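Local coordinates for protein cysteine hydrolase (PDB 6KUA) that hydrolyses nicotinamide to nicotinate and ammonia as a zinc-containing nicotinamidase of the isochorismatase family, at residues A[4-9]-A[37-42]; A[33-38]-A[84-89]; A[44-49]-A[94-99]; A[49-54]-A[80-85]. All coordinates share one frame; numbering follows the deposited sequence.

Interaction 1 (A[4-9]-A[37-42])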
loop_
_atom_site.group_PDB
_atom_site.type_symbol
_atom_site.label_atom_id
_atom_site.label_comp_id
_atom_site.label_asym_id
_atom_site.label_seq_id
_atom_site.Cartn_x
_atom_site.Cartn_y
_atom_site.Cartn_z
ATOM N N ARG A 4 -9.346 12.349 -16.443
ATOM C CA ARG A 4 -9.403 10.967 -16.896
ATOM C C ARG A 4 -8.045 10.529 -17.436
ATOM O O ARG A 4 -7.248 11.341 -17.913
ATOM C CB ARG A 4 -10.491 10.761 -17.970
ATOM C CG ARG A 4 -10.341 11.631 -19.217
ATOM C CD ARG A 4 -11.308 11.219 -20.349
ATOM N NE ARG A 4 -10.848 11.703 -21.658
ATOM C CZ ARG A 4 -11.283 11.266 -22.844
ATOM N NH1 ARG A 4 -12.203 10.321 -22.929
ATOM N NH2 ARG A 4 -10.777 11.770 -23.960
ATOM N N ALA A 5 -7.778 9.231 -17.340
ATOM C CA ALA A 5 -6.548 8.669 -17.873
ATOM C C ALA A 5 -6.873 7.336 -18.516
ATOM O O ALA A 5 -7.823 6.650 -18.122
ATOM C CB ALA A 5 -5.459 8.503 -16.790
ATOM N N LEU A 6 -6.103 7.006 -19.541
ATOM C CA LEU A 6 -6.230 5.741 -20.235
ATOM C C LEU A 6 -5.110 4.823 -19.767
ATOM O O LEU A 6 -3.939 5.218 -19.773
ATOM C CB LEU A 6 -6.162 5.958 -21.751
ATOM C CG LEU A 6 -6.210 4.703 -22.618
ATOM C CD1 LEU A 6 -7.568 4.040 -22.523
ATOM C CD2 LEU A 6 -5.902 5.063 -24.058
ATOM N N LEU A 7 -5.460 3.618 -19.346
ATOM C CA LEU A 7 -4.476 2.617 -18.947
ATOM C C LEU A 7 -4.467 1.516 -19.995
ATOM O O LEU A 7 -5.477 0.825 -20.175
ATOM C CB LEU A 7 -4.796 2.039 -17.563
ATOM C CG LEU A 7 -5.040 3.026 -16.420
ATOM C CD1 LEU A 7 -5.206 2.316 -15.063
ATOM C CD2 LEU A 7 -3.930 4.071 -16.345
ATOM N N VAL A 8 -3.334 1.355 -20.677
ATOM C CA VAL A 8 -3.162 0.332 -21.710
ATOM C C VAL A 8 -2.318 -0.785 -21.115
ATOM O O VAL A 8 -1.104 -0.635 -20.939
ATOM C CB VAL A 8 -2.520 0.899 -22.979
ATOM C CG1 VAL A 8 -2.399 -0.196 -24.049
ATOM C CG2 VAL A 8 -3.341 2.079 -23.477
ATOM N N VAL A 9 -2.963 -1.906 -20.809
ATOM C CA VAL A 9 -2.353 -2.979 -20.024
ATOM C C VAL A 9 -1.813 -4.063 -20.954
ATOM O O VAL A 9 -2.568 -4.679 -21.718
ATOM C CB VAL A 9 -3.357 -3.561 -19.016
ATOM C CG1 VAL A 9 -2.689 -4.615 -18.150
ATOM C CG2 VAL A 9 -3.928 -2.442 -18.144
ATOM N N SER A 37 -7.774 3.946 -31.405
ATOM C CA SER A 37 -8.694 5.065 -31.377
ATOM C C SER A 37 -8.928 5.603 -29.968
ATOM O O SER A 37 -9.289 6.775 -29.826
ATOM C CB SER A 37 -10.018 4.672 -32.041
ATOM O OG SER A 37 -10.931 4.137 -31.105
ATOM N N ARG A 38 -8.733 4.798 -28.919
ATOM C CA ARG A 38 -8.846 5.372 -27.577
ATOM C C ARG A 38 -7.644 6.255 -27.275
ATOM O O ARG A 38 -7.783 7.315 -26.656
ATOM C CB ARG A 38 -8.974 4.275 -26.510
ATOM C CG ARG A 38 -10.200 3.383 -26.630
ATOM C CD ARG A 38 -11.481 4.168 -26.859
ATOM N NE ARG A 38 -11.776 5.034 -25.728
ATOM C CZ ARG A 38 -12.283 6.257 -25.826
ATOM N NH1 ARG A 38 -12.567 6.770 -27.021
ATOM N NH2 ARG A 38 -12.503 6.964 -24.724
ATOM N N ILE A 39 -6.460 5.832 -27.717
ATOM C CA ILE A 39 -5.250 6.625 -27.519
ATOM C C ILE A 39 -5.389 7.972 -28.217
ATOM O O ILE A 39 -5.096 9.026 -27.640
ATOM C CB ILE A 39 -4.015 5.851 -28.012
ATOM C CG1 ILE A 39 -3.827 4.577 -27.186
ATOM C CG2 ILE A 39 -2.754 6.717 -27.933
ATOM C CD1 ILE A 39 -2.795 3.636 -27.758
ATOM N N ASN A 40 -5.870 7.958 -29.463
ATOM C CA ASN A 40 -6.051 9.209 -30.191
ATOM C C ASN A 40 -7.075 10.097 -29.507
ATOM O O ASN A 40 -6.906 11.320 -29.456
ATOM C CB ASN A 40 -6.463 8.924 -31.633
ATOM C CG ASN A 40 -5.290 8.501 -32.489
ATOM O OD1 ASN A 40 -4.223 9.094 -32.414
ATOM N ND2 ASN A 40 -5.476 7.466 -33.296
ATOM N N ASP A 41 -8.144 9.503 -28.970
ATOM C CA ASP A 41 -9.143 10.290 -28.253
ATOM C C ASP A 41 -8.516 11.037 -27.080
ATOM O O ASP A 41 -8.636 12.260 -26.965
ATOM C CB ASP A 41 -10.270 9.381 -27.761
ATOM C CG ASP A 41 -11.463 10.164 -27.235
ATOM O OD1 ASP A 41 -12.321 10.556 -28.049
ATOM O OD2 ASP A 41 -11.557 10.388 -26.007
ATOM N N PHE A 42 -7.852 10.305 -26.187
ATOM C CA PHE A 42 -7.200 10.934 -25.042
ATOM C C PHE A 42 -6.148 11.941 -25.483
ATOM O O PHE A 42 -6.048 13.028 -24.910
ATOM C CB PHE A 42 -6.575 9.860 -24.144
ATOM C CG PHE A 42 -7.565 9.208 -23.211
ATOM C CD1 PHE A 42 -8.522 8.318 -23.702
ATOM C CD2 PHE A 42 -7.562 9.505 -21.852
ATOM C CE1 PHE A 42 -9.444 7.725 -22.852
ATOM C CE2 PHE A 42 -8.487 8.909 -20.991
ATOM C CZ PHE A 42 -9.427 8.021 -21.497
#
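Arg4 and Asp41 form the salt bridge that opens this contact. Arg4 NH2 gives Asp41 OD2 a short bond of 2.6 Å, 159° at the hydrogen and close to the guanidinium plane, and a weak second bond runs from NH1 to the same oxygen. The carboxylate stands steeply across the guanidinium, and NH2 reaches OD2 on its anti side, 31° out of the carboxylate plane. Asp47 OD2 makes a second salt bridge, to Arg4 NE. Arg38 NH2 lies 3.8 Å from Arg4 NH1 and makes a long ion pair with Asp41, but its firmer partner is Glu128 through NE.

The guanidinium of Arg4 also lies flat on Phe42, with CZ 3.9 Å from the ring centroid, a stacked cation-pi pair. An extended chain from CG to NE carries it there. Leu6 CB takes the opposite face, a CH-pi contact 3.6 Å from the centroid. Leu6 sends CD2 onward to Ile39 CG1 at 3.8 Å, its CG lying opposite the backbone N across the CA-CB bond (chi1 177°), and Val8 CG2 touches that same Ile39 carbon more loosely.

Strand 4-9 and the 37-42 part of helix 32-44 run roughly antiparallel, as the first strand and its covering helix do in this parallel alpha/beta fold. The Phe42 ring is thus held between an aliphatic carbon and a cation, and Asp41 and Asp47 probably balance the charge of Arg4 and hold its guanidinium fixed over the ring, at the rim of a mostly apolar interface.

Interaction 2 (A[33-38]-A[84-89])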
loop_
_atom_site.group_PDB
_atom_site.type_symbol
_atom_site.label_atom_id
_atom_site.label_comp_id
_atom_site.label_asym_id
_atom_site.label_seq_id
_atom_site.Cartn_x
_atom_site.Cartn_y
_atom_site.Cartn_z
ATOM N N ASP A 33 -7.581 -1.987 -33.249
ATOM C CA ASP A 33 -8.160 -0.777 -33.824
ATOM C C ASP A 33 -8.853 0.066 -32.760
ATOM O O ASP A 33 -8.784 1.300 -32.798
ATOM C CB ASP A 33 -9.144 -1.139 -34.939
ATOM C CG ASP A 33 -8.466 -1.351 -36.287
ATOM O OD1 ASP A 33 -7.213 -1.400 -36.349
ATOM O OD2 ASP A 33 -9.206 -1.480 -37.292
ATOM N N PHE A 34 -9.527 -0.579 -31.800
ATOM C CA PHE A 34 -10.233 0.173 -30.765
ATOM C C PHE A 34 -9.260 0.862 -29.813
ATOM O O PHE A 34 -9.494 1.998 -29.388
ATOM C CB PHE A 34 -11.166 -0.755 -29.995
ATOM C CG PHE A 34 -12.019 -0.051 -28.980
ATOM C CD1 PHE A 34 -11.581 0.102 -27.668
ATOM C CD2 PHE A 34 -13.258 0.453 -29.336
ATOM C CE1 PHE A 34 -12.370 0.744 -26.727
ATOM C CE2 PHE A 34 -14.055 1.100 -28.403
ATOM C CZ PHE A 34 -13.609 1.245 -27.096
ATOM N N ILE A 35 -8.173 0.190 -29.461
ATOM C CA ILE A 35 -7.189 0.791 -28.566
ATOM C C ILE A 35 -6.532 2.002 -29.226
ATOM O O ILE A 35 -6.382 3.061 -28.600
ATOM C CB ILE A 35 -6.163 -0.271 -28.135
ATOM C CG1 ILE A 35 -6.834 -1.339 -27.258
ATOM C CG2 ILE A 35 -5.023 0.356 -27.379
ATOM C CD1 ILE A 35 -5.854 -2.358 -26.713
ATOM N N VAL A 36 -6.149 1.866 -30.503
ATOM C CA VAL A 36 -5.552 2.970 -31.253
ATOM C C VAL A 36 -6.476 4.176 -31.234
ATOM O O VAL A 36 -6.038 5.317 -31.031
ATOM C CB VAL A 36 -5.232 2.520 -32.698
ATOM C CG1 VAL A 36 -4.886 3.701 -33.581
ATOM C CG2 VAL A 36 -4.106 1.493 -32.707
ATOM N N SER A 37 -7.774 3.946 -31.405
ATOM C CA SER A 37 -8.694 5.065 -31.377
ATOM C C SER A 37 -8.928 5.603 -29.968
ATOM O O SER A 37 -9.289 6.775 -29.826
ATOM C CB SER A 37 -10.018 4.672 -32.041
ATOM O OG SER A 37 -10.931 4.137 -31.105
ATOM N N ARG A 38 -8.733 4.798 -28.919
ATOM C CA ARG A 38 -8.846 5.372 -27.577
ATOM C C ARG A 38 -7.644 6.255 -27.275
ATOM O O ARG A 38 -7.783 7.315 -26.656
ATOM C CB ARG A 38 -8.974 4.275 -26.510
ATOM C CG ARG A 38 -10.200 3.383 -26.630
ATOM C CD ARG A 38 -11.481 4.168 -26.859
ATOM N NE ARG A 38 -11.776 5.034 -25.728
ATOM C CZ ARG A 38 -12.283 6.257 -25.826
ATOM N NH1 ARG A 38 -12.567 6.770 -27.021
ATOM N NH2 ARG A 38 -12.503 6.964 -24.724
ATOM N N GLY A 84 1.965 -3.897 -32.881
ATOM C CA GLY A 84 1.239 -3.480 -34.074
ATOM C C GLY A 84 1.048 -1.985 -34.186
ATOM O O GLY A 84 1.961 -1.192 -33.935
ATOM N N LYS A 85 -0.166 -1.589 -34.579
ATOM C CA LYS A 85 -0.482 -0.170 -34.714
ATOM C C LYS A 85 -0.387 0.575 -33.387
ATOM O O LYS A 85 -0.097 1.777 -33.374
ATOM C CB LYS A 85 -1.872 0.010 -35.311
ATOM C CG LYS A 85 -2.021 -0.566 -36.707
ATOM C CD LYS A 85 -3.464 -0.464 -37.181
ATOM C CE LYS A 85 -3.733 -1.430 -38.324
ATOM N NZ LYS A 85 -5.193 -1.531 -38.611
ATOM N N VAL A 86 -0.633 -0.103 -32.263
ATOM C CA VAL A 86 -0.476 0.562 -30.973
ATOM C C VAL A 86 0.989 0.912 -30.744
ATOM O O VAL A 86 1.324 2.035 -30.356
ATOM C CB VAL A 86 -1.041 -0.313 -29.838
ATOM C CG1 VAL A 86 -0.636 0.247 -28.482
ATOM C CG2 VAL A 86 -2.556 -0.426 -29.960
ATOM N N GLY A 87 1.882 -0.039 -31.006
ATOM C CA GLY A 87 3.306 0.235 -30.888
ATOM C C GLY A 87 3.788 1.301 -31.855
ATOM O O GLY A 87 4.651 2.115 -31.513
ATOM N N LYS A 88 3.231 1.314 -33.072
ATOM C CA LYS A 88 3.565 2.356 -34.040
ATOM C C LYS A 88 3.158 3.729 -33.526
ATOM O O LYS A 88 3.956 4.676 -33.543
ATOM C CB LYS A 88 2.878 2.078 -35.380
ATOM C CG LYS A 88 3.393 0.870 -36.134
ATOM C CD LYS A 88 3.156 1.015 -37.639
ATOM C CE LYS A 88 1.665 1.104 -37.977
ATOM N NZ LYS A 88 1.203 0.007 -38.895
ATOM N N LEU A 89 1.899 3.860 -33.087
ATOM C CA LEU A 89 1.425 5.131 -32.555
ATOM C C LEU A 89 2.283 5.581 -31.381
ATOM O O LEU A 89 2.626 6.766 -31.273
ATOM C CB LEU A 89 -0.046 5.009 -32.147
ATOM C CG LEU A 89 -0.780 6.226 -31.590
ATOM C CD1 LEU A 89 -0.521 7.459 -32.447
ATOM C CD2 LEU A 89 -2.273 5.940 -31.501
#
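Lys85 begins the contact between helices 32-44 and 84-93, which pack side by side on one face of the central parallel sheet of this alpha/beta fold. Their short segments run in nearly the same direction, 23° apart, with axes 8.9 Å from each other. Extended beyond CG, the lysine chain carries NZ to Asp33 OD1, where a 3.0 Å salt bridge uses the syn lone pair of OD1, on the side of the other oxygen. The Asp33 side chain starts out away from the other helix, yet its carboxylate swings back to meet the ammonium. Lower on the same lysine, CB rests against Val36 CG2, so the residue contributes an aliphatic base as well as a charge. Its backbone N bonds to Glu32 OE1, a further tie to helix 32-44.

One residue on, Val86 CA lies 5.6 Å from Val36 CA, the nearest such pair of the two segments. The CG2 methyl of Val86, anti to the carbonyl carbon, meets CG2 of both Ile35 and Val36, and the two valine side chains overlap alongside one another, pointing opposite ways. Tyr11 touches Ile35 and Val86 from a loop.

A turn later, Leu89 comes back to the interface and also packs on Ile39 and Asn40, farther along helix 32-44. Its CG stands anti to the backbone N (chi1 -179°), directing one branch at Val36: CD2 lies 3.8 Å from the carbonyl oxygen Val36 O and 4.0 Å from Val36 CG1.

Interaction 3 (A[44-49]-A[94-99])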
loop_
_atom_site.group_PDB
_atom_site.type_symbol
_atom_site.label_atom_id
_atom_site.label_comp_id
_atom_site.label_asym_id
_atom_site.label_seq_id
_atom_site.Cartn_x
_atom_site.Cartn_y
_atom_site.Cartn_z
ATOM N N TYR A 44 -5.953 13.702 -28.222
ATOM C CA TYR A 44 -6.633 14.897 -28.714
ATOM C C TYR A 44 -6.814 15.933 -27.616
ATOM O O TYR A 44 -6.522 17.119 -27.809
ATOM C CB TYR A 44 -7.989 14.516 -29.310
ATOM C CG TYR A 44 -8.776 15.701 -29.808
ATOM C CD1 TYR A 44 -8.534 16.249 -31.068
ATOM C CD2 TYR A 44 -9.761 16.281 -29.027
ATOM C CE1 TYR A 44 -9.249 17.344 -31.529
ATOM C CE2 TYR A 44 -10.494 17.371 -29.484
ATOM C CZ TYR A 44 -10.230 17.897 -30.740
ATOM O OH TYR A 44 -10.947 18.988 -31.181
ATOM N N TYR A 45 -7.295 15.504 -26.451
ATOM C CA TYR A 45 -7.531 16.417 -25.336
ATOM C C TYR A 45 -6.306 16.590 -24.462
ATOM O O TYR A 45 -6.394 17.260 -23.428
ATOM C CB TYR A 45 -8.694 15.920 -24.473
ATOM C CG TYR A 45 -10.021 15.948 -25.179
ATOM C CD1 TYR A 45 -10.777 17.115 -25.225
ATOM C CD2 TYR A 45 -10.527 14.815 -25.800
ATOM C CE1 TYR A 45 -11.985 17.146 -25.873
ATOM C CE2 TYR A 45 -11.756 14.844 -26.454
ATOM C CZ TYR A 45 -12.469 16.009 -26.485
ATOM O OH TYR A 45 -13.690 16.053 -27.120
ATOM N N GLN A 46 -5.181 15.994 -24.853
ATOM C CA GLN A 46 -3.970 15.938 -24.040
ATOM C C GLN A 46 -4.245 15.318 -22.672
ATOM O O GLN A 46 -3.618 15.682 -21.680
ATOM C CB GLN A 46 -3.324 17.320 -23.900
ATOM C CG GLN A 46 -2.795 17.891 -25.217
ATOM C CD GLN A 46 -1.624 17.092 -25.793
ATOM O OE1 GLN A 46 -1.770 16.392 -26.802
ATOM N NE2 GLN A 46 -0.453 17.201 -25.155
ATOM N N ASP A 47 -5.203 14.392 -22.610
ATOM C CA ASP A 47 -5.373 13.554 -21.435
ATOM C C ASP A 47 -4.216 12.563 -21.323
ATOM O O ASP A 47 -3.489 12.296 -22.281
ATOM C CB ASP A 47 -6.698 12.803 -21.498
ATOM C CG ASP A 47 -7.901 13.715 -21.264
ATOM O OD1 ASP A 47 -7.772 14.705 -20.514
ATOM O OD2 ASP A 47 -8.982 13.438 -21.832
ATOM N N HIS A 48 -4.042 12.012 -20.132
ATOM C CA HIS A 48 -2.864 11.216 -19.858
ATOM C C HIS A 48 -3.087 9.763 -20.241
ATOM O O HIS A 48 -4.167 9.211 -20.031
ATOM C CB HIS A 48 -2.481 11.350 -18.388
ATOM C CG HIS A 48 -1.939 12.699 -18.062
ATOM N ND1 HIS A 48 -0.614 13.031 -18.261
ATOM C CD2 HIS A 48 -2.555 13.829 -17.624
ATOM C CE1 HIS A 48 -0.431 14.296 -17.925
ATOM N NE2 HIS A 48 -1.592 14.803 -17.540
ATOM N N ILE A 49 -2.055 9.155 -20.820
ATOM C CA ILE A 49 -2.091 7.774 -21.283
ATOM C C ILE A 49 -0.908 7.046 -20.668
ATOM O O ILE A 49 0.238 7.487 -20.808
ATOM C CB ILE A 49 -2.038 7.670 -22.819
ATOM C CG1 ILE A 49 -3.137 8.524 -23.458
ATOM C CG2 ILE A 49 -2.206 6.231 -23.237
ATOM C CD1 ILE A 49 -2.709 9.232 -24.717
ATOM N N LYS A 94 5.660 9.138 -27.790
ATOM C CA LYS A 94 6.249 8.740 -26.514
ATOM C C LYS A 94 7.005 9.863 -25.805
ATOM O O LYS A 94 7.183 9.786 -24.584
ATOM C CB LYS A 94 7.171 7.542 -26.710
ATOM C CG LYS A 94 8.127 7.670 -27.877
ATOM C CD LYS A 94 9.046 6.466 -27.941
ATOM C CE LYS A 94 10.455 6.862 -28.336
ATOM N NZ LYS A 94 11.275 5.667 -28.664
ATOM N N ALA A 95 7.439 10.909 -26.514
ATOM C CA ALA A 95 8.109 12.018 -25.839
ATOM C C ALA A 95 7.144 13.037 -25.236
ATOM O O ALA A 95 7.589 13.937 -24.512
ATOM C CB ALA A 95 9.056 12.734 -26.806
ATOM N N GLN A 96 5.846 12.920 -25.502
ATOM C CA GLN A 96 4.896 13.903 -25.019
ATOM C C GLN A 96 4.710 13.800 -23.504
ATOM O O GLN A 96 4.807 12.716 -22.923
ATOM C CB GLN A 96 3.553 13.727 -25.719
ATOM C CG GLN A 96 3.636 13.833 -27.240
ATOM C CD GLN A 96 2.270 13.700 -27.900
ATOM O OE1 GLN A 96 2.167 13.671 -29.126
ATOM N NE2 GLN A 96 1.211 13.613 -27.081
ATOM N N PRO A 97 4.416 14.924 -22.843
ATOM C CA PRO A 97 4.281 14.896 -21.382
ATOM C C PRO A 97 3.028 14.176 -20.895
ATOM O O PRO A 97 2.968 13.822 -19.713
ATOM C CB PRO A 97 4.260 16.388 -21.007
ATOM C CG PRO A 97 3.669 17.057 -22.210
ATOM C CD PRO A 97 4.180 16.273 -23.394
ATOM N N ASN A 98 2.035 13.949 -21.758
ATOM C CA ASN A 98 0.829 13.227 -21.382
ATOM C C ASN A 98 0.917 11.729 -21.657
ATOM O O ASN A 98 -0.112 11.052 -21.617
ATOM C CB ASN A 98 -0.399 13.823 -22.095
ATOM C CG ASN A 98 -0.386 13.598 -23.604
ATOM O OD1 ASN A 98 0.621 13.839 -24.270
ATOM N ND2 ASN A 98 -1.523 13.157 -24.152
ATOM N N VAL A 99 2.113 11.196 -21.915
ATOM C CA VAL A 99 2.312 9.795 -22.277
ATOM C C VAL A 99 3.344 9.196 -21.332
ATOM O O VAL A 99 4.434 9.754 -21.167
ATOM C CB VAL A 99 2.775 9.632 -23.738
ATOM C CG1 VAL A 99 3.137 8.186 -24.026
ATOM C CG2 VAL A 99 1.702 10.125 -24.695
#
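Asn98 meets the backbone of Asp47 and Ile49 where two neighbouring strands of the parallel sheet begin; Ile49 and Val99 form a parallel beta bridge. Before the first of these strands, Gln46, just past helix 32-44, takes the positive phi of a Schellman motif, while a type I turn spans Gln96 to Val99. The Asn98 side chain has CG between its backbone N and carbonyl carbon (chi1 68°), which turns the amide toward the incoming loop: ND2 donates to Asp47 O at 2.8 Å. Asp47 O lies near the amide plane of Asn98, while ND2 sits tilted from the plane of the Asp47 carbonyl. Asn98 O accepts from Ile49 N, also at 2.8 Å, so one residue grips both sides of His48. That histidine lays ND1 3.4 Å from Asn98 CA, and ND1 is hydrogen-bonded to His100 NE2.

Gln96, extended beyond CG, holds the amide from its other end. Its NE2 also bonds to Asn43 OD1, and it reaches Asn98 OD1 at 2.9 Å, meeting a lone pair of OD1 within the plane of the Asn98 amide.

Interaction 4 (A[49-54]-A[80-85])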
loop_
_atom_site.group_PDB
_atom_site.type_symbol
_atom_site.label_atom_id
_atom_site.label_comp_id
_atom_site.label_asym_id
_atom_site.label_seq_id
_atom_site.Cartn_x
_atom_site.Cartn_y
_atom_site.Cartn_z
ATOM N N ILE A 49 -2.055 9.155 -20.820
ATOM C CA ILE A 49 -2.091 7.774 -21.283
ATOM C C ILE A 49 -0.908 7.046 -20.668
ATOM O O ILE A 49 0.238 7.487 -20.808
ATOM C CB ILE A 49 -2.038 7.670 -22.819
ATOM C CG1 ILE A 49 -3.137 8.524 -23.458
ATOM C CG2 ILE A 49 -2.206 6.231 -23.237
ATOM C CD1 ILE A 49 -2.709 9.232 -24.717
ATOM N N PHE A 50 -1.187 5.923 -20.009
ATOM C CA PHE A 50 -0.171 5.121 -19.337
ATOM C C PHE A 50 -0.116 3.765 -20.021
ATOM O O PHE A 50 -1.132 3.063 -20.092
ATOM C CB PHE A 50 -0.476 4.972 -17.844
ATOM C CG PHE A 50 -0.513 6.276 -17.092
ATOM C CD1 PHE A 50 -1.596 7.138 -17.215
ATOM C CD2 PHE A 50 0.533 6.631 -16.242
ATOM C CE1 PHE A 50 -1.637 8.352 -16.524
ATOM C CE2 PHE A 50 0.506 7.841 -15.533
ATOM C CZ PHE A 50 -0.577 8.702 -15.671
ATOM N N PHE A 51 1.057 3.416 -20.555
ATOM C CA PHE A 51 1.308 2.085 -21.084
ATOM C C PHE A 51 1.983 1.263 -19.990
ATOM O O PHE A 51 3.085 1.603 -19.545
ATOM C CB PHE A 51 2.166 2.156 -22.352
ATOM C CG PHE A 51 1.478 2.840 -23.510
ATOM C CD1 PHE A 51 1.517 4.214 -23.641
ATOM C CD2 PHE A 51 0.782 2.100 -24.457
ATOM C CE1 PHE A 51 0.873 4.854 -24.712
ATOM C CE2 PHE A 51 0.146 2.715 -25.514
ATOM C CZ PHE A 51 0.190 4.097 -25.646
ATOM N N LEU A 52 1.295 0.221 -19.525
ATOM C CA LEU A 52 1.731 -0.591 -18.395
ATOM C C LEU A 52 2.174 -1.953 -18.909
ATOM O O LEU A 52 1.393 -2.653 -19.559
ATOM C CB LEU A 52 0.610 -0.738 -17.371
ATOM C CG LEU A 52 0.363 0.616 -16.716
ATOM C CD1 LEU A 52 -1.108 0.999 -16.791
ATOM C CD2 LEU A 52 0.866 0.577 -15.287
ATOM N N MET A 53 3.419 -2.333 -18.603
ATOM C CA MET A 53 4.047 -3.477 -19.257
ATOM C C MET A 53 4.794 -4.367 -18.274
ATOM O O MET A 53 5.669 -3.898 -17.544
ATOM C CB MET A 53 5.012 -3.001 -20.344
ATOM C CG MET A 53 4.315 -2.228 -21.453
ATOM S SD MET A 53 3.396 -3.336 -22.530
ATOM C CE MET A 53 4.466 -4.760 -22.435
ATOM N N ASP A 54 4.444 -5.649 -18.280
ATOM C CA ASP A 54 5.181 -6.672 -17.553
ATOM C C ASP A 54 6.680 -6.544 -17.791
ATOM O O ASP A 54 7.144 -6.487 -18.934
ATOM C CB ASP A 54 4.706 -8.060 -17.995
ATOM C CG ASP A 54 3.832 -8.738 -16.956
ATOM O OD1 ASP A 54 4.074 -8.513 -15.741
ATOM O OD2 ASP A 54 2.903 -9.488 -17.354
ATOM N N ARG A 80 8.719 -7.785 -25.699
ATOM C CA ARG A 80 8.085 -6.840 -24.787
ATOM C C ARG A 80 7.834 -5.476 -25.430
ATOM O O ARG A 80 7.539 -4.509 -24.715
ATOM C CB ARG A 80 8.924 -6.687 -23.508
ATOM C CG ARG A 80 8.451 -7.593 -22.349
ATOM C CD ARG A 80 9.499 -7.764 -21.236
ATOM N NE ARG A 80 9.806 -9.172 -20.962
ATOM C CZ ARG A 80 10.979 -9.754 -21.225
ATOM N NH1 ARG A 80 11.165 -11.039 -20.945
ATOM N NH2 ARG A 80 11.971 -9.053 -21.766
ATOM N N GLU A 81 7.938 -5.379 -26.754
ATOM C CA GLU A 81 7.548 -4.171 -27.465
ATOM C C GLU A 81 6.038 -4.142 -27.664
ATOM O O GLU A 81 5.385 -5.183 -27.779
ATOM C CB GLU A 81 8.239 -4.098 -28.824
ATOM C CG GLU A 81 9.737 -3.873 -28.752
ATOM C CD GLU A 81 10.360 -3.654 -30.120
ATOM O OE1 GLU A 81 11.607 -3.648 -30.211
ATOM O OE2 GLU A 81 9.601 -3.491 -31.104
ATOM N N LEU A 82 5.486 -2.934 -27.730
ATOM C CA LEU A 82 4.052 -2.797 -27.948
ATOM C C LEU A 82 3.664 -3.360 -29.313
ATOM O O LEU A 82 4.428 -3.307 -30.277
ATOM C CB LEU A 82 3.633 -1.332 -27.825
ATOM C CG LEU A 82 3.735 -0.735 -26.416
ATOM C CD1 LEU A 82 3.646 0.778 -26.464
ATOM C CD2 LEU A 82 2.655 -1.289 -25.511
ATOM N N TYR A 83 2.460 -3.902 -29.388
ATOM C CA TYR A 83 2.030 -4.631 -30.568
ATOM C C TYR A 83 1.496 -3.694 -31.648
ATOM O O TYR A 83 0.682 -2.812 -31.370
ATOM C CB TYR A 83 0.953 -5.646 -30.191
ATOM C CG TYR A 83 0.443 -6.424 -31.372
ATOM C CD1 TYR A 83 1.175 -7.489 -31.882
ATOM C CD2 TYR A 83 -0.744 -6.086 -31.990
ATOM C CE1 TYR A 83 0.734 -8.205 -32.968
ATOM C CE2 TYR A 83 -1.200 -6.792 -33.085
ATOM C CZ TYR A 83 -0.449 -7.856 -33.570
ATOM O OH TYR A 83 -0.878 -8.585 -34.655
ATOM N N GLY A 84 1.965 -3.897 -32.881
ATOM C CA GLY A 84 1.239 -3.480 -34.074
ATOM C C GLY A 84 1.048 -1.985 -34.186
ATOM O O GLY A 84 1.961 -1.192 -33.935
ATOM N N LYS A 85 -0.166 -1.589 -34.579
ATOM C CA LYS A 85 -0.482 -0.170 -34.714
ATOM C C LYS A 85 -0.387 0.575 -33.387
ATOM O O LYS A 85 -0.097 1.777 -33.374
ATOM C CB LYS A 85 -1.872 0.010 -35.311
ATOM C CG LYS A 85 -2.021 -0.566 -36.707
ATOM C CD LYS A 85 -3.464 -0.464 -37.181
ATOM C CE LYS A 85 -3.733 -1.430 -38.324
ATOM N NZ LYS A 85 -5.193 -1.531 -38.611
#
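Leu82 sets its two methyls against Phe51 and Met53, alternate residues on one side of strand 48-54. Leu82 CD1 lies 3.7 Å from Phe51 CD2, approaching the ring obliquely, and Leu82 CD2 lies 3.7 Å from Met53 SD. A leucine CG anti to the carbonyl carbon (chi1 -68°) aims this fork at the strand. Met53 bends at chi2 and chi3, and its terminal CE comes to 3.8 Å from Arg80 O. Farther out, the aliphatic part of Arg80 lies by the end of the strand, Arg80 CD 3.5 Å from Asp54 O. No hydrogen bond crosses between 49-54 and 80-85, so side-chain packing makes the contact.

Further side chains pack round these groups. Tyr90 meets the Phe51 ring edge-to-face and Ile39 packs on it from helix 32-44, while Phe101 of the adjacent strand touches both Phe51 and Met53. At the strand end Asp10 OD1 accepts a hydrogen bond from Asp54 N, and the Asp54 side chain leads away from 80-85 to about 3 Å from the bound zinc ion.

The loop into helix 84-93 thus lies over the C-terminal end of a parallel strand beside the metal, the end where parallel alpha/beta folds, including the isochorismatase-like hydrolases, place their active sites.

Overall arrangement
From the N terminus, strand 4-9 comes first, and interaction 1 closes the loop that brings helix 32-44 back onto it. Interaction 2 starts on that helix and reaches ahead to helix 84-93, pairing the two helices on one face of the sheet. Interaction 3 opens after interaction 1 has closed and crosses interaction 2, because their segments alternate; it joins the starts of strands 48-54 and 99-104. Within its span sits interaction 4, which shares Ile49 with it and Gly84 and Lys85 with interaction 2, bringing the approach to helix 84-93 over strand 48-54 toward the zinc. Interactions 1 and 4 also meet through neighbouring strands 4-9 and 48-54, so the same sheet carries both.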